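Local coordinates for p-47 protein (PDB 5WIX) that is of unknown function but has a tulip-type fold resembling bactericidal/permeability-increasing protein, which suggests that it may bind lipids, at residues 72-86 with 98-110. Numbering follows the deposited sequence.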
loop_
_atom_site.group_PDB
_atom_site.type_symbol
_atom_site.label_atom_id
_atom_site.label_comp_id
_atom_site.label_asym_id
_atom_site.label_seq_id
_atom_site.Cartn_x
_atom_site.Cartn_y
_atom_site.Cartn_z
ATOM N N GLY A 72 19.794 -4.184 -10.688
ATOM C CA GLY A 72 20.062 -5.397 -11.435
ATOM C C GLY A 72 19.396 -6.592 -10.797
ATOM O O GLY A 72 19.398 -7.702 -11.353
ATOM N N GLY A 73 18.835 -6.355 -9.616
ATOM C CA GLY A 73 18.074 -7.368 -8.914
ATOM C C GLY A 73 16.784 -7.709 -9.636
ATOM O O GLY A 73 15.944 -6.837 -9.876
ATOM N N THR A 74 16.633 -8.986 -9.975
ATOM C CA THR A 74 15.466 -9.478 -10.699
ATOM C C THR A 74 14.649 -10.395 -9.801
ATOM O O THR A 74 15.218 -11.210 -9.073
ATOM C CB THR A 74 15.861 -10.263 -11.972
ATOM O OG1 THR A 74 16.587 -9.418 -12.878
ATOM C CG2 THR A 74 14.631 -10.819 -12.658
ATOM N N SER A 75 13.328 -10.256 -9.882
ATOM C CA SER A 75 12.390 -11.113 -9.170
ATOM C C SER A 75 12.628 -11.075 -7.658
ATOM O O SER A 75 12.766 -10.000 -7.075
ATOM C CB SER A 75 12.452 -12.543 -9.726
ATOM O OG SER A 75 12.188 -12.562 -11.118
ATOM N N ASN A 76 12.680 -12.244 -7.027
ATOM C CA ASN A 76 12.942 -12.332 -5.600
ATOM C C ASN A 76 14.326 -11.792 -5.268
ATOM O O ASN A 76 14.516 -11.126 -4.251
ATOM C CB ASN A 76 12.809 -13.777 -5.117
ATOM C CG ASN A 76 11.400 -14.314 -5.267
ATOM O OD1 ASN A 76 11.193 -15.413 -5.781
ATOM N ND2 ASN A 76 10.420 -13.538 -4.819
ATOM N N PHE A 77 15.292 -12.093 -6.130
ATOM C CA PHE A 77 16.685 -11.720 -5.869
ATOM C C PHE A 77 17.053 -10.232 -5.739
ATOM O O PHE A 77 16.563 -9.369 -6.469
ATOM C CB PHE A 77 17.601 -12.377 -6.908
ATOM C CG PHE A 77 17.743 -13.863 -6.740
ATOM C CD1 PHE A 77 18.927 -14.411 -6.278
ATOM C CD2 PHE A 77 16.690 -14.710 -7.042
ATOM C CE1 PHE A 77 19.061 -15.778 -6.122
ATOM C CE2 PHE A 77 16.817 -16.078 -6.888
ATOM C CZ PHE A 77 18.004 -16.613 -6.426
ATOM N N LEU A 78 17.945 -9.984 -4.783
ATOM C CA LEU A 78 18.754 -8.781 -4.608
ATOM C C LEU A 78 20.098 -8.909 -5.299
ATOM O O LEU A 78 20.653 -9.995 -5.342
ATOM C CB LEU A 78 19.024 -8.524 -3.137
ATOM C CG LEU A 78 17.917 -7.969 -2.279
ATOM C CD1 LEU A 78 18.538 -7.416 -1.019
ATOM C CD2 LEU A 78 17.209 -6.892 -3.056
ATOM N N ARG A 79 20.643 -7.810 -5.802
ATOM C CA ARG A 79 22.032 -7.831 -6.234
ATOM C C ARG A 79 22.822 -6.923 -5.322
ATOM O O ARG A 79 22.434 -5.769 -5.121
ATOM C CB ARG A 79 22.195 -7.393 -7.688
ATOM C CG ARG A 79 23.649 -7.105 -8.060
ATOM C CD ARG A 79 23.790 -6.614 -9.479
ATOM N NE ARG A 79 23.155 -7.523 -10.427
ATOM C CZ ARG A 79 23.309 -7.436 -11.747
ATOM N NH1 ARG A 79 24.078 -6.471 -12.259
ATOM N NH2 ARG A 79 22.705 -8.314 -12.552
ATOM N N ILE A 80 23.915 -7.432 -4.754
ATOM C CA ILE A 80 24.629 -6.652 -3.755
ATOM C C ILE A 80 26.140 -6.646 -3.931
ATOM O O ILE A 80 26.749 -7.641 -4.306
ATOM C CB ILE A 80 24.310 -7.133 -2.317
ATOM C CG1 ILE A 80 24.745 -8.580 -2.110
ATOM C CG2 ILE A 80 22.816 -6.989 -2.000
ATOM C CD1 ILE A 80 24.528 -9.049 -0.697
ATOM N N LYS A 81 26.717 -5.486 -3.651
ATOM C CA LYS A 81 28.145 -5.242 -3.704
ATOM C C LYS A 81 28.776 -5.662 -2.371
ATOM O O LYS A 81 28.350 -5.218 -1.312
ATOM C CB LYS A 81 28.390 -3.753 -4.001
ATOM C CG LYS A 81 29.743 -3.384 -4.565
ATOM C CD LYS A 81 29.809 -1.886 -4.916
ATOM C CE LYS A 81 28.936 -1.522 -6.125
ATOM N NZ LYS A 81 29.468 -0.309 -6.835
ATOM N N ILE A 82 29.784 -6.525 -2.419
ATOM C CA ILE A 82 30.440 -6.999 -1.203
ATOM C C ILE A 82 31.827 -6.354 -1.030
ATOM O O ILE A 82 32.711 -6.527 -1.866
ATOM C CB ILE A 82 30.586 -8.537 -1.214
ATOM C CG1 ILE A 82 29.256 -9.192 -1.572
ATOM C CG2 ILE A 82 31.031 -9.043 0.131
ATOM C CD1 ILE A 82 28.151 -8.788 -0.664
ATOM N N PHE A 83 32.011 -5.597 0.046
ATOM C CA PHE A 83 33.305 -4.982 0.320
ATOM C C PHE A 83 34.055 -5.793 1.378
ATOM O O PHE A 83 33.652 -5.823 2.544
ATOM C CB PHE A 83 33.158 -3.534 0.812
ATOM C CG PHE A 83 32.506 -2.589 -0.175
ATOM C CD1 PHE A 83 33.226 -1.527 -0.709
ATOM C CD2 PHE A 83 31.169 -2.727 -0.528
ATOM C CE1 PHE A 83 32.631 -0.637 -1.594
ATOM C CE2 PHE A 83 30.572 -1.844 -1.417
ATOM C CZ PHE A 83 31.300 -0.797 -1.947
ATOM N N ILE A 84 35.139 -6.450 0.981
ATOM C CA ILE A 84 36.005 -7.105 1.950
ATOM C C ILE A 84 37.106 -6.130 2.309
ATOM O O ILE A 84 37.587 -5.417 1.435
ATOM C CB ILE A 84 36.600 -8.404 1.390
ATOM C CG1 ILE A 84 35.609 -9.058 0.418
ATOM C CG2 ILE A 84 37.004 -9.338 2.522
ATOM C CD1 ILE A 84 35.932 -10.491 0.043
ATOM N N LYS A 85 37.499 -6.064 3.577
ATOM C CA LYS A 85 38.610 -5.184 3.935
ATOM C C LYS A 85 39.730 -5.946 4.653
ATOM O O LYS A 85 40.802 -5.402 4.907
ATOM C CB LYS A 85 38.120 -4.014 4.792
ATOM C CG LYS A 85 38.881 -2.717 4.528
ATOM C CD LYS A 85 37.989 -1.635 3.927
ATOM C CE LYS A 85 38.793 -0.384 3.576
ATOM N NZ LYS A 85 37.921 0.793 3.285
ATOM N N GLU A 86 39.471 -7.210 4.967
ATOM C CA GLU A 86 40.488 -8.106 5.505
ATOM C C GLU A 86 40.111 -9.528 5.137
ATOM O O GLU A 86 38.935 -9.864 5.074
ATOM C CB GLU A 86 40.621 -7.965 7.025
ATOM C CG GLU A 86 41.788 -8.763 7.617
ATOM C CD GLU A 86 41.704 -8.932 9.128
ATOM O OE1 GLU A 86 41.138 -8.048 9.808
ATOM O OE2 GLU A 86 42.209 -9.960 9.634
ATOM N N LEU A 98 42.200 -11.417 0.427
ATOM C CA LEU A 98 40.994 -10.806 -0.114
ATOM C C LEU A 98 40.763 -9.375 0.379
ATOM O O LEU A 98 39.686 -8.816 0.166
ATOM C CB LEU A 98 39.776 -11.673 0.221
ATOM C CG LEU A 98 39.873 -13.113 -0.288
ATOM C CD1 LEU A 98 38.545 -13.877 -0.152
ATOM C CD2 LEU A 98 40.355 -13.119 -1.726
ATOM N N SER A 99 41.771 -8.787 1.024
ATOM C CA SER A 99 41.708 -7.387 1.446
ATOM C C SER A 99 41.444 -6.466 0.246
ATOM O O SER A 99 42.300 -6.302 -0.624
ATOM C CB SER A 99 43.007 -6.963 2.152
ATOM O OG SER A 99 43.363 -7.847 3.205
ATOM N N GLY A 100 40.248 -5.883 0.190
ATOM C CA GLY A 100 39.933 -4.902 -0.833
ATOM C C GLY A 100 39.223 -5.406 -2.079
ATOM O O GLY A 100 38.777 -4.591 -2.892
ATOM N N VAL A 101 39.117 -6.726 -2.248
ATOM C CA VAL A 101 38.368 -7.271 -3.384
ATOM C C VAL A 101 36.875 -6.997 -3.216
ATOM O O VAL A 101 36.331 -7.049 -2.105
ATOM C CB VAL A 101 38.575 -8.782 -3.561
ATOM C CG1 VAL A 101 38.397 -9.163 -5.027
ATOM C CG2 VAL A 101 39.954 -9.177 -3.095
ATOM N N ILE A 102 36.209 -6.686 -4.321
ATOM C CA ILE A 102 34.812 -6.290 -4.240
ATOM C C ILE A 102 33.944 -7.107 -5.201
ATOM O O ILE A 102 33.708 -6.700 -6.347
ATOM C CB ILE A 102 34.648 -4.789 -4.515
ATOM C CG1 ILE A 102 35.612 -3.994 -3.633
ATOM C CG2 ILE A 102 33.218 -4.365 -4.250
ATOM C CD1 ILE A 102 35.592 -2.514 -3.886
ATOM N N PRO A 103 33.489 -8.282 -4.727
ATOM C CA PRO A 103 32.628 -9.169 -5.510
ATOM C C PRO A 103 31.204 -8.659 -5.591
ATOM O O PRO A 103 30.738 -7.913 -4.719
ATOM C CB PRO A 103 32.688 -10.498 -4.746
ATOM C CG PRO A 103 33.117 -10.155 -3.371
ATOM C CD PRO A 103 33.926 -8.898 -3.458
ATOM N N ILE A 104 30.508 -9.064 -6.644
ATOM C CA ILE A 104 29.116 -8.689 -6.787
ATOM C C ILE A 104 28.247 -9.924 -6.945
ATOM O O ILE A 104 28.401 -10.717 -7.888
ATOM C CB ILE A 104 28.920 -7.747 -7.974
ATOM C CG1 ILE A 104 29.678 -6.437 -7.724
ATOM C CG2 ILE A 104 27.442 -7.507 -8.216
ATOM C CD1 ILE A 104 29.290 -5.309 -8.651
ATOM N N LEU A 105 27.338 -10.070 -5.991
ATOM C CA LEU A 105 26.471 -11.233 -5.891
ATOM C C LEU A 105 25.028 -10.881 -6.186
ATOM O O LEU A 105 24.631 -9.721 -6.108
ATOM C CB LEU A 105 26.562 -11.834 -4.489
ATOM C CG LEU A 105 27.990 -11.946 -3.974
ATOM C CD1 LEU A 105 28.036 -12.297 -2.493
ATOM C CD2 LEU A 105 28.669 -13.008 -4.801
ATOM N N GLU A 106 24.252 -11.896 -6.534
ATOM C CA GLU A 106 22.798 -11.815 -6.506
ATOM C C GLU A 106 22.334 -12.840 -5.494
ATOM O O GLU A 106 22.791 -13.987 -5.533
ATOM C CB GLU A 106 22.176 -12.095 -7.874
ATOM C CG GLU A 106 22.112 -10.897 -8.797
ATOM C CD GLU A 106 21.352 -11.223 -10.069
ATOM O OE1 GLU A 106 20.761 -10.296 -10.670
ATOM O OE2 GLU A 106 21.336 -12.412 -10.462
ATOM N N ILE A 107 21.456 -12.436 -4.577
ATOM C CA ILE A 107 20.965 -13.346 -3.541
ATOM C C ILE A 107 19.436 -13.348 -3.390
ATOM O O ILE A 107 18.761 -12.379 -3.750
ATOM C CB ILE A 107 21.571 -13.009 -2.167
ATOM C CG1 ILE A 107 23.012 -12.543 -2.304
ATOM C CG2 ILE A 107 21.528 -14.218 -1.265
ATOM C CD1 ILE A 107 23.747 -12.522 -0.988
ATOM N N LYS A 108 18.912 -14.450 -2.848
ATOM C CA LYS A 108 17.483 -14.626 -2.635
ATOM C C LYS A 108 17.024 -14.196 -1.235
ATOM O O LYS A 108 17.666 -14.488 -0.212
ATOM C CB LYS A 108 17.081 -16.087 -2.875
ATOM C CG LYS A 108 15.620 -16.381 -2.531
ATOM C CD LYS A 108 15.257 -17.849 -2.691
ATOM C CE LYS A 108 14.937 -18.172 -4.135
ATOM N NZ LYS A 108 14.140 -19.420 -4.244
ATOM N N LEU A 109 15.903 -13.489 -1.209
ATOM C CA LEU A 109 15.206 -13.243 0.033
ATOM C C LEU A 109 13.931 -14.076 0.084
ATOM O O LEU A 109 13.280 -14.323 -0.939
ATOM C CB LEU A 109 14.869 -11.772 0.177
ATOM C CG LEU A 109 16.069 -10.850 0.072
ATOM C CD1 LEU A 109 15.633 -9.435 0.379
ATOM C CD2 LEU A 109 17.137 -11.312 1.034
ATOM N N ASP A 110 13.582 -14.531 1.277
ATOM C CA ASP A 110 12.289 -15.170 1.459
ATOM C C ASP A 110 11.751 -14.850 2.842
ATOM O O ASP A 110 12.476 -14.352 3.710
ATOM C CB ASP A 110 12.383 -16.679 1.246
ATOM C CG ASP A 110 11.107 -17.253 0.667
ATOM O OD1 ASP A 110 10.038 -16.645 0.909
ATOM O OD2 ASP A 110 11.167 -18.293 -0.029
#
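Leu78 and Ile107 exchange a pair of backbone hydrogen bonds, Leu78 N to Ile107 O and Ile107 N to Leu78 O, both 2.7 Å. Ile80 and Leu105 repeat the pattern, and the antiparallel ladder runs on through Ile82 N to Pro103 O (2.9 Å). Proline has no N-H to return a bond to Ile82 O, and the CA-H of Ile102 and CD of Pro103 lie against that oxygen. Beyond it, Gly100 N in the type II turn 98-101 donates to Ile84 O from above the carbonyl plane.

On one face the contacts are apolar. With chi1 at 62°, CG1 of Ile80 lies between the backbone N and the carbonyl carbon, from where CD1 extends to Ile107 CD1 at 3.6 Å. Ile82 CG1 packs on Leu105 CD1 (3.5 Å), their side chains crossing at about a right angle, while Leu78 and Leu109 touch each other and Phe192. These strands belong to a curled antiparallel sheet of the BPI-like tulip fold, with strand 58-70 flanking 78-85 on its other edge.

The opposite face is more polar. Glu106 OE1 sits at the edge of the Arg79 guanidinium, forming a salt bridge whose NH2-to-OE1 hydrogen bond, at 3.4 Å, is weak; the two planes are 58° apart. Arg79 NE also forms a salt bridge with Asp141, its stronger partner. Near the ladder's end, Lys108 CB makes a CH-pi contact over one face of Phe77, 3.9 Å from the ring centroid.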